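Local coordinates for protein contact-dependent inhibitor I (Escherichia coli NC101, PDB 5I4Q) that probably acts as an immunity protein, binding the toxin of its own contact-dependent inhibition system and so protecting the cell that makes it, at residues 27-32 and 73-78; 42-47 and 93-98; 53-58 and 84-89. All coordinates share one frame; numbering follows the deposited sequence.

How the interactions relate
From the N terminus, the long helix 4-40 supplies residues 27-32 to interaction 1 before the chain turns at about residues 41-43 into helix 44-66, whose start, with 42-47, serves interaction 2. Interaction 1 closes when helix 74-82 returns to helix 4-40. Interaction 2 joins the start of helix 44-66 to helix 88-99, so its loop and that of interaction 1 cross. Interaction 3 pairs the middle of helix 44-66 with residues 84-89; it lies wholly within the span of interaction 2 and also crosses interaction 1. Packing links them: Cys31 SG lies 3.6 Å from Met57 CE, and Phe44 CE2 3.9 Å from Phe88 CE1. Interactions 1 and 2 do not touch.

Interaction 1. Residues 27-32 and 73-78; sequences LYEECI and GKRIQD
Glu29 and Arg75 form an interhelical salt bridge between the long helix 4-40 and the short helix 74-82 of this all-helical protein. The two backbones are closest at Glu29 and Ile76, whose CA atoms are 7.4 Å apart.

The polar part rests on one hydrogen-bonded ion pair. Arg75 NH1 donates to Glu29 OE1 at 3.1 Å, and the bond is bent at the hydrogen, with an N-H...O angle of 138°. On the acceptor side, OE1 is met from above the carboxylate, 56° out of its plane; on the donor side, it lies at the guanidinium edge, a little out of that plane. The two side chains cross at about a right angle, and their flat groups are turned 67° against each other, so a two-pronged carboxylate-guanidinium pairing is not formed. Arg75 has a second, long and weak ion pair with Glu33, and its guanidinium makes a cation-pi contact with Trp104.

The apolar part is supplied by Ile76. Its first torsion sends CG1 toward Glu29, and the next turns CD1 to the glutamate stem: Ile76 CD1 is 3.9 Å from Glu29 CG. Glu29 therefore spans both kinds of contact: OE1 faces the arginine, whereas Glu29 OE2 approaches the aliphatic Ile76 CG1 at 3.9 Å.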
loop_
_atom_site.group_PDB
_atom_site.type_symbol
_atom_site.label_atom_id
_atom_site.label_comp_id
_atom_site.label_asym_id
_atom_site.label_seq_id
_atom_site.Cartn_x
_atom_site.Cartn_y
_atom_site.Cartn_z
ATOM N N LEU B 27 -5.502 5.203 15.934
ATOM C CA LEU B 27 -6.428 6.217 16.458
ATOM C C LEU B 27 -7.890 5.799 16.348
ATOM O O LEU B 27 -8.646 6.054 17.246
ATOM C CB LEU B 27 -6.292 7.565 15.749
ATOM C CG LEU B 27 -4.972 8.343 15.909
ATOM C CD1 LEU B 27 -4.783 9.435 14.853
ATOM C CD2 LEU B 27 -4.875 8.928 17.304
ATOM N N TYR B 28 -8.302 5.183 15.238
ATOM C CA TYR B 28 -9.692 4.743 15.114
ATOM C C TYR B 28 -9.938 3.704 16.193
ATOM O O TYR B 28 -10.904 3.770 16.880
ATOM C CB TYR B 28 -10.012 4.198 13.727
ATOM C CG TYR B 28 -10.450 5.218 12.689
ATOM C CD1 TYR B 28 -9.550 5.902 11.939
ATOM C CD2 TYR B 28 -11.768 5.380 12.376
ATOM C CE1 TYR B 28 -9.971 6.787 10.969
ATOM C CE2 TYR B 28 -12.185 6.256 11.450
ATOM C CZ TYR B 28 -11.295 6.979 10.754
ATOM O OH TYR B 28 -11.748 7.840 9.794
ATOM N N GLU B 29 -8.999 2.796 16.373
ATOM C CA GLU B 29 -9.126 1.711 17.330
ATOM C C GLU B 29 -9.294 2.242 18.747
ATOM O O GLU B 29 -10.171 1.807 19.471
ATOM C CB GLU B 29 -7.929 0.748 17.240
ATOM C CG GLU B 29 -8.312 -0.723 17.307
ATOM C CD GLU B 29 -7.126 -1.679 17.305
ATOM O OE1 GLU B 29 -6.653 -2.004 18.421
ATOM O OE2 GLU B 29 -6.705 -2.124 16.211
ATOM N N GLU B 30 -8.485 3.207 19.119
ATOM C CA GLU B 30 -8.545 3.788 20.446
ATOM C C GLU B 30 -9.860 4.527 20.660
ATOM O O GLU B 30 -10.523 4.327 21.662
ATOM C CB GLU B 30 -7.348 4.736 20.665
ATOM C CG GLU B 30 -6.011 4.009 20.912
ATOM C CD GLU B 30 -4.739 4.886 20.758
ATOM O OE1 GLU B 30 -4.829 6.139 20.792
ATOM O OE2 GLU B 30 -3.628 4.309 20.588
ATOM N N CYS B 31 -10.229 5.377 19.706
ATOM C CA CYS B 31 -11.460 6.173 19.775
ATOM C C CYS B 31 -12.738 5.269 19.894
ATOM O O CYS B 31 -13.664 5.525 20.664
ATOM C CB CYS B 31 -11.531 7.074 18.545
ATOM S SG CYS B 31 -12.390 8.630 18.810
ATOM N N ILE B 32 -12.738 4.175 19.161
ATOM C CA ILE B 32 -13.804 3.214 19.230
ATOM C C ILE B 32 -13.841 2.487 20.579
ATOM O O ILE B 32 -14.924 2.293 21.090
ATOM C CB ILE B 32 -13.684 2.191 18.112
ATOM C CG1 ILE B 32 -13.990 2.858 16.772
ATOM C CG2 ILE B 32 -14.574 1.009 18.404
ATOM C CD1 ILE B 32 -13.562 2.017 15.576
ATOM N N GLY B 73 -6.006 -4.977 10.049
ATOM C CA GLY B 73 -5.864 -6.102 10.978
ATOM C C GLY B 73 -7.196 -6.740 11.346
ATOM O O GLY B 73 -8.203 -6.081 11.360
ATOM N N LYS B 74 -7.175 -8.032 11.663
ATOM C CA LYS B 74 -8.358 -8.833 12.034
ATOM C C LYS B 74 -9.319 -8.133 12.982
ATOM O O LYS B 74 -10.521 -8.215 12.813
ATOM C CB LYS B 74 -7.897 -10.152 12.668
ATOM C CG LYS B 74 -9.002 -11.140 13.046
ATOM C CD LYS B 74 -9.534 -11.950 11.860
ATOM C CE LYS B 74 -10.822 -12.714 12.214
ATOM N NZ LYS B 74 -10.638 -13.815 13.206
ATOM N N ARG B 75 -8.787 -7.446 13.969
ATOM C CA ARG B 75 -9.609 -6.731 14.909
ATOM C C ARG B 75 -10.545 -5.718 14.272
ATOM O O ARG B 75 -11.765 -5.708 14.547
ATOM C CB ARG B 75 -8.735 -6.040 15.955
ATOM C CG ARG B 75 -9.361 -6.065 17.332
ATOM C CD ARG B 75 -8.370 -5.658 18.405
ATOM N NE ARG B 75 -9.071 -5.635 19.684
ATOM C CZ ARG B 75 -9.297 -4.559 20.429
ATOM N NH1 ARG B 75 -8.844 -3.364 20.069
ATOM N NH2 ARG B 75 -9.968 -4.690 21.564
ATOM N N ILE B 76 -9.955 -4.844 13.465
ATOM C CA ILE B 76 -10.702 -3.854 12.696
ATOM C C ILE B 76 -11.610 -4.533 11.635
ATOM O O ILE B 76 -12.700 -4.087 11.434
ATOM C CB ILE B 76 -9.736 -2.895 11.996
ATOM C CG1 ILE B 76 -8.892 -2.132 13.023
ATOM C CG2 ILE B 76 -10.466 -1.943 11.057
ATOM C CD1 ILE B 76 -9.650 -0.989 13.671
ATOM N N GLN B 77 -11.175 -5.599 10.981
ATOM C CA GLN B 77 -12.050 -6.357 10.078
ATOM C C GLN B 77 -13.289 -6.910 10.762
ATOM O O GLN B 77 -14.378 -6.806 10.242
ATOM C CB GLN B 77 -11.337 -7.511 9.422
ATOM C CG GLN B 77 -11.006 -7.308 7.962
ATOM C CD GLN B 77 -9.994 -8.343 7.464
ATOM O OE1 GLN B 77 -8.809 -8.307 7.833
ATOM N NE2 GLN B 77 -10.450 -9.261 6.631
ATOM N N ASP B 78 -13.120 -7.493 11.933
ATOM C CA ASP B 78 -14.239 -7.964 12.724
ATOM C C ASP B 78 -15.138 -6.837 13.132
ATOM O O ASP B 78 -16.357 -6.965 13.027
ATOM C CB ASP B 78 -13.770 -8.710 13.966
ATOM C CG ASP B 78 -13.137 -10.050 13.631
ATOM O OD1 ASP B 78 -13.356 -10.605 12.509
ATOM O OD2 ASP B 78 -12.395 -10.554 14.492
#

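Interaction 2. Residues 42-47 and 93-98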
loop_
_atom_site.group_PDB
_atom_site.type_symbol
_atom_site.label_atom_id
_atom_site.label_comp_id
_atom_site.label_asym_id
_atom_site.label_seq_id
_atom_site.Cartn_x
_atom_site.Cartn_y
_atom_site.Cartn_z
ATOM N N THR B 42 -23.796 4.295 29.971
ATOM C CA THR B 42 -24.890 5.276 30.019
ATOM C C THR B 42 -26.191 4.617 29.602
ATOM O O THR B 42 -26.204 3.438 29.168
ATOM C CB THR B 42 -24.530 6.589 29.242
ATOM O OG1 THR B 42 -25.440 7.632 29.594
ATOM C CG2 THR B 42 -24.530 6.454 27.770
ATOM N N ASN B 43 -27.297 5.335 29.767
ATOM C CA ASN B 43 -28.576 4.748 29.368
ATOM C C ASN B 43 -28.803 4.805 27.816
ATOM O O ASN B 43 -28.099 5.481 27.077
ATOM C CB ASN B 43 -29.742 5.304 30.213
ATOM C CG ASN B 43 -30.156 6.704 29.808
ATOM O OD1 ASN B 43 -29.912 7.141 28.673
ATOM N ND2 ASN B 43 -30.808 7.414 30.724
ATOM N N PHE B 44 -29.788 4.067 27.351
ATOM C CA PHE B 44 -30.022 3.938 25.935
ATOM C C PHE B 44 -30.263 5.263 25.236
ATOM O O PHE B 44 -29.689 5.513 24.184
ATOM C CB PHE B 44 -31.163 2.955 25.633
ATOM C CG PHE B 44 -31.296 2.620 24.179
ATOM C CD1 PHE B 44 -30.358 1.835 23.563
ATOM C CD2 PHE B 44 -32.348 3.117 23.420
ATOM C CE1 PHE B 44 -30.490 1.468 22.229
ATOM C CE2 PHE B 44 -32.459 2.815 22.073
ATOM C CZ PHE B 44 -31.513 1.993 21.469
ATOM N N ASP B 45 -31.099 6.110 25.774
ATOM C CA ASP B 45 -31.350 7.397 25.104
ATOM C C ASP B 45 -30.102 8.250 24.923
ATOM O O ASP B 45 -29.861 8.800 23.853
ATOM C CB ASP B 45 -32.408 8.193 25.861
ATOM C CG ASP B 45 -33.842 7.649 25.634
ATOM O OD1 ASP B 45 -34.036 6.461 25.212
ATOM O OD2 ASP B 45 -34.798 8.436 25.867
ATOM N N ASN B 46 -29.308 8.340 25.973
ATOM C CA ASN B 46 -28.118 9.186 25.999
ATOM C C ASN B 46 -26.983 8.592 25.168
ATOM O O ASN B 46 -26.012 9.266 24.918
ATOM C CB ASN B 46 -27.601 9.332 27.422
ATOM C CG ASN B 46 -28.584 9.999 28.337
ATOM O OD1 ASN B 46 -29.377 10.827 27.910
ATOM N ND2 ASN B 46 -28.547 9.623 29.611
ATOM N N ALA B 47 -27.111 7.306 24.814
ATOM C CA ALA B 47 -26.157 6.587 23.978
ATOM C C ALA B 47 -26.331 6.849 22.493
ATOM O O ALA B 47 -25.427 6.548 21.741
ATOM C CB ALA B 47 -26.253 5.087 24.238
ATOM N N TYR B 93 -29.225 -4.255 20.845
ATOM C CA TYR B 93 -28.354 -5.407 21.082
ATOM C C TYR B 93 -26.961 -4.981 21.573
ATOM O O TYR B 93 -26.443 -5.510 22.544
ATOM C CB TYR B 93 -28.214 -6.226 19.793
ATOM C CG TYR B 93 -27.227 -7.357 19.863
ATOM C CD1 TYR B 93 -27.529 -8.540 20.548
ATOM C CD2 TYR B 93 -26.008 -7.285 19.210
ATOM C CE1 TYR B 93 -26.618 -9.599 20.607
ATOM C CE2 TYR B 93 -25.105 -8.343 19.240
ATOM C CZ TYR B 93 -25.402 -9.496 19.931
ATOM O OH TYR B 93 -24.486 -10.543 19.969
ATOM N N TRP B 94 -26.350 -4.029 20.898
ATOM C CA TRP B 94 -24.979 -3.629 21.256
ATOM C C TRP B 94 -24.975 -2.897 22.575
ATOM O O TRP B 94 -24.069 -3.102 23.383
ATOM C CB TRP B 94 -24.327 -2.813 20.135
ATOM C CG TRP B 94 -23.998 -3.660 18.910
ATOM C CD1 TRP B 94 -24.480 -3.481 17.643
ATOM C CD2 TRP B 94 -23.136 -4.802 18.854
ATOM N NE1 TRP B 94 -23.976 -4.448 16.805
ATOM C CE2 TRP B 94 -23.149 -5.273 17.528
ATOM C CE3 TRP B 94 -22.368 -5.474 19.793
ATOM C CZ2 TRP B 94 -22.439 -6.419 17.123
ATOM C CZ3 TRP B 94 -21.642 -6.600 19.393
ATOM C CH2 TRP B 94 -21.674 -7.047 18.067
ATOM N N HIS B 95 -25.992 -2.078 22.831
ATOM C CA HIS B 95 -26.034 -1.373 24.115
ATOM C C HIS B 95 -26.039 -2.368 25.269
ATOM O O HIS B 95 -25.285 -2.240 26.228
ATOM C CB HIS B 95 -27.229 -0.438 24.192
ATOM C CG HIS B 95 -27.267 0.382 25.444
ATOM N ND1 HIS B 95 -28.246 0.229 26.408
ATOM C CD2 HIS B 95 -26.441 1.356 25.894
ATOM C CE1 HIS B 95 -28.015 1.071 27.398
ATOM N NE2 HIS B 95 -26.918 1.755 27.117
ATOM N N LYS B 96 -26.876 -3.382 25.159
ATOM C CA LYS B 96 -26.950 -4.394 26.178
ATOM C C LYS B 96 -25.626 -5.061 26.375
ATOM O O LYS B 96 -25.167 -5.179 27.493
ATOM C CB LYS B 96 -28.031 -5.430 25.848
ATOM C CG LYS B 96 -27.984 -6.679 26.725
ATOM C CD LYS B 96 -29.380 -7.115 27.168
ATOM C CE LYS B 96 -29.374 -8.427 27.958
ATOM N NZ LYS B 96 -28.571 -8.332 29.217
ATOM N N LYS B 97 -25.000 -5.496 25.290
ATOM C CA LYS B 97 -23.733 -6.224 25.404
ATOM C C LYS B 97 -22.643 -5.348 26.002
ATOM O O LYS B 97 -21.890 -5.811 26.833
ATOM C CB LYS B 97 -23.293 -6.789 24.055
ATOM C CG LYS B 97 -23.977 -8.096 23.693
ATOM C CD LYS B 97 -23.233 -8.789 22.564
ATOM C CE LYS B 97 -22.515 -10.066 22.998
ATOM N NZ LYS B 97 -23.440 -11.236 23.050
ATOM N N PHE B 98 -22.564 -4.089 25.577
ATOM C CA PHE B 98 -21.513 -3.172 26.044
ATOM C C PHE B 98 -21.744 -2.808 27.538
ATOM O O PHE B 98 -20.810 -2.724 28.300
ATOM C CB PHE B 98 -21.496 -1.875 25.232
ATOM C CG PHE B 98 -21.146 -2.016 23.770
ATOM C CD1 PHE B 98 -20.454 -3.111 23.271
ATOM C CD2 PHE B 98 -21.478 -1.003 22.889
ATOM C CE1 PHE B 98 -20.105 -3.193 21.943
ATOM C CE2 PHE B 98 -21.155 -1.107 21.557
ATOM C CZ PHE B 98 -20.485 -2.209 21.083
#
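His95 reaches from helix 88-99 into the turn before helix 44-66, with CG anti to its backbone N (chi1 -176°). The contact begins at the edge of the Phe44 ring, where His95 CB is 3.9 Å from Phe44 CD1. Next, CG and ND1 lie near that same CD1. The rings form an offset edge-to-face pair, the edge of Phe44 directed at the imidazole face, with centroids 5.6 Å apart and planes at 69°. Farther round the imidazole, His95 CD2 meets the methyl CB of Ala47 at 4.1 Å, and His95 CE1 is 3.5 Å from the backbone N of Phe44. The CA of Phe44 adds a CH-pi contact over the face, 4.0 Å from the centroid of the His95 ring.

At the tip, His95 NE2 donates to Thr42 O at 2.7 Å with an N-H...O angle of 159°. The oxygen lies almost in the imidazole plane, so the bond and the Phe44 contacts together fix the ring's rotation. Ile39 and Phe51 also touch His95, which thus meets helices 4-40 and 44-66.

Asn43 N-caps the helix that follows, Asn43 OD1 accepting from Asn46 N at 3.0 Å. A histidine of one helix thus holds the carbonyl just ahead of the Asn43 N-cap of another.

Interaction 3. Residues 53-58 and 84-89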
loop_
_atom_site.group_PDB
_atom_site.type_symbol
_atom_site.label_atom_id
_atom_site.label_comp_id
_atom_site.label_asym_id
_atom_site.label_seq_id
_atom_site.Cartn_x
_atom_site.Cartn_y
_atom_site.Cartn_z
ATOM N N ASP B 53 -21.675 8.465 16.341
ATOM C CA ASP B 53 -20.199 8.560 16.165
ATOM C C ASP B 53 -19.567 7.194 15.887
ATOM O O ASP B 53 -18.777 7.054 14.984
ATOM C CB ASP B 53 -19.500 9.164 17.390
ATOM C CG ASP B 53 -19.901 10.609 17.657
ATOM O OD1 ASP B 53 -20.400 11.311 16.729
ATOM O OD2 ASP B 53 -19.721 11.056 18.815
ATOM N N LEU B 54 -19.951 6.187 16.658
ATOM C CA LEU B 54 -19.426 4.853 16.476
ATOM C C LEU B 54 -19.716 4.323 15.091
ATOM O O LEU B 54 -18.832 3.818 14.437
ATOM C CB LEU B 54 -20.050 3.933 17.510
ATOM C CG LEU B 54 -19.635 2.475 17.427
ATOM C CD1 LEU B 54 -18.127 2.370 17.600
ATOM C CD2 LEU B 54 -20.291 1.661 18.512
ATOM N N PHE B 55 -20.956 4.408 14.633
ATOM C CA PHE B 55 -21.263 3.914 13.281
ATOM C C PHE B 55 -20.706 4.745 12.151
ATOM O O PHE B 55 -20.479 4.223 11.023
ATOM C CB PHE B 55 -22.770 3.733 13.093
ATOM C CG PHE B 55 -23.354 2.642 13.943
ATOM C CD1 PHE B 55 -23.027 1.331 13.692
ATOM C CD2 PHE B 55 -24.261 2.923 14.941
ATOM C CE1 PHE B 55 -23.582 0.301 14.429
ATOM C CE2 PHE B 55 -24.791 1.899 15.728
ATOM C CZ PHE B 55 -24.464 0.582 15.452
ATOM N N ARG B 56 -20.514 6.037 12.410
ATOM C CA ARG B 56 -19.912 6.937 11.427
ATOM C C ARG B 56 -18.472 6.467 11.185
ATOM O O ARG B 56 -18.012 6.425 10.048
ATOM C CB ARG B 56 -19.916 8.373 11.881
ATOM C CG ARG B 56 -19.478 9.372 10.811
ATOM C CD ARG B 56 -19.098 10.742 11.372
ATOM N NE ARG B 56 -17.743 10.751 11.905
ATOM C CZ ARG B 56 -17.384 10.867 13.185
ATOM N NH1 ARG B 56 -16.086 10.834 13.477
ATOM N NH2 ARG B 56 -18.276 11.007 14.170
HETATM N N MSE B 57 -17.807 6.064 12.255
HETATM C CA MSE B 57 -16.451 5.552 12.152
HETATM C C MSE B 57 -16.395 4.234 11.432
HETATM O O MSE B 57 -15.508 4.027 10.668
HETATM C CB MSE B 57 -15.791 5.423 13.537
HETATM C CG MSE B 57 -15.605 6.838 14.062
HETATM SE SE MSE B 57 -14.467 6.867 15.696
HETATM C CE MSE B 57 -14.889 8.744 16.251
ATOM N N GLN B 58 -17.293 3.330 11.765
ATOM C CA GLN B 58 -17.381 2.074 11.099
ATOM C C GLN B 58 -17.579 2.324 9.605
ATOM O O GLN B 58 -16.987 1.653 8.802
ATOM C CB GLN B 58 -18.501 1.208 11.693
ATOM C CG GLN B 58 -18.750 -0.164 11.028
ATOM C CD GLN B 58 -19.402 -0.119 9.664
ATOM O OE1 GLN B 58 -20.042 0.859 9.288
ATOM N NE2 GLN B 58 -19.233 -1.182 8.893
ATOM N N ASP B 84 -21.591 -3.018 11.095
ATOM C CA ASP B 84 -22.092 -2.497 9.829
ATOM C C ASP B 84 -23.555 -2.119 9.896
ATOM O O ASP B 84 -23.953 -1.065 9.464
ATOM C CB ASP B 84 -21.914 -3.539 8.702
ATOM C CG ASP B 84 -22.063 -2.923 7.346
ATOM O OD1 ASP B 84 -21.205 -2.093 6.983
ATOM O OD2 ASP B 84 -23.061 -3.155 6.674
ATOM N N ARG B 85 -24.358 -2.990 10.465
ATOM C CA ARG B 85 -25.765 -2.743 10.561
ATOM C C ARG B 85 -26.054 -1.742 11.700
ATOM O O ARG B 85 -25.724 -1.996 12.844
ATOM C CB ARG B 85 -26.463 -4.070 10.825
ATOM C CG ARG B 85 -27.983 -3.924 10.883
ATOM C CD ARG B 85 -28.703 -5.250 11.164
ATOM N NE ARG B 85 -30.155 -5.036 11.417
ATOM C CZ ARG B 85 -31.005 -5.987 11.741
ATOM N NH1 ARG B 85 -30.551 -7.219 11.942
ATOM N NH2 ARG B 85 -32.286 -5.676 11.947
ATOM N N ASP B 86 -26.713 -0.644 11.347
ATOM C CA ASP B 86 -26.995 0.464 12.199
ATOM C C ASP B 86 -28.482 0.756 12.157
ATOM O O ASP B 86 -28.966 1.401 11.246
ATOM C CB ASP B 86 -26.180 1.675 11.706
ATOM C CG ASP B 86 -26.539 3.011 12.418
ATOM O OD1 ASP B 86 -27.209 3.008 13.481
ATOM O OD2 ASP B 86 -26.127 4.070 11.886
ATOM N N ASP B 87 -29.223 0.228 13.134
ATOM C CA ASP B 87 -30.602 0.606 13.295
ATOM C C ASP B 87 -30.971 0.449 14.765
ATOM O O ASP B 87 -30.133 0.062 15.573
ATOM C CB ASP B 87 -31.513 -0.273 12.393
ATOM C CG ASP B 87 -31.308 -1.758 12.639
ATOM O OD1 ASP B 87 -31.204 -2.174 13.828
ATOM O OD2 ASP B 87 -31.234 -2.526 11.649
ATOM N N PHE B 88 -32.237 0.708 15.090
ATOM C CA PHE B 88 -32.751 0.589 16.466
ATOM C C PHE B 88 -32.448 -0.785 17.100
ATOM O O PHE B 88 -31.999 -0.850 18.244
ATOM C CB PHE B 88 -34.249 0.923 16.499
ATOM C CG PHE B 88 -34.930 0.610 17.821
ATOM C CD1 PHE B 88 -34.816 1.462 18.902
ATOM C CD2 PHE B 88 -35.697 -0.540 17.959
ATOM C CE1 PHE B 88 -35.421 1.168 20.113
ATOM C CE2 PHE B 88 -36.327 -0.848 19.160
ATOM C CZ PHE B 88 -36.183 0.011 20.240
ATOM N N TYR B 89 -32.602 -1.849 16.303
ATOM C CA TYR B 89 -32.548 -3.223 16.784
ATOM C C TYR B 89 -31.129 -3.661 17.011
ATOM O O TYR B 89 -30.868 -4.403 17.956
ATOM C CB TYR B 89 -33.336 -4.184 15.852
ATOM C CG TYR B 89 -34.795 -3.797 15.783
ATOM C CD1 TYR B 89 -35.677 -4.181 16.793
ATOM C CD2 TYR B 89 -35.274 -2.991 14.750
ATOM C CE1 TYR B 89 -36.994 -3.799 16.775
ATOM C CE2 TYR B 89 -36.582 -2.594 14.712
ATOM C CZ TYR B 89 -37.450 -2.987 15.734
ATOM O OH TYR B 89 -38.794 -2.587 15.679
HETATM O O HOH W 1 -21.331 0.860 7.005
HETATM O O HOH W 2 -22.813 1.556 9.977
#
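Phe55 and Asp86 meet because Phe55 places CG anti to its carbonyl carbon (chi1 -67°), sending the ring toward residues 84-89. In the second pair, Gln58 starts out anti to its backbone N and then bends at chi2, turning its amide toward Asp84.

The first pair is a stack of carboxylate on ring. The two planes differ by only 11°, and Asp86 CG rides 3.4 Å above the Phe55 ring, offset toward the rim. Beside it, nearer the ring axis, Asp86 CB makes a CH-pi contact, 3.8 Å from the centroid of the Phe55 ring. The backbone joins in where Arg85 O approaches Phe55 CE1 obliquely. Arg91 forms a salt bridge with Asp86 OD1, giving the stacked carboxylate a charged partner.

The second pair is polar. Gln58 NE2 donates to Asp84 OD1 at 2.9 Å, using the anti lone pair of that oxygen; the amide and carboxylate planes are steeply inclined, and the bond is bent at 139°. Gln58 NE2 also bonds Ile80 O. Two waters complete the link: one lies 2.6 Å from Gln58 OE1 and also reaches Asp84 OD1, while the other lies 2.9 Å from both Gln58 OE1 and Asp84 O.

Asp84 OD2 pairs with Arg37 and accepts from His85, both of the Contact-dependent inhibitor A chain, and Arg85 forms a salt bridge with Asp57 of that chain. Within 84-89, Arg85 NE also grips Asp87 OD2 at 2.7 Å. The chemistry is consistent with Gln58 acting as a second-shell residue that helps to orient, through OD1, a buried carboxylate whose OD2 serves the toxin interface; Arg37 of the Contact-dependent inhibitor A chain would probably favour the ionised form of Asp84.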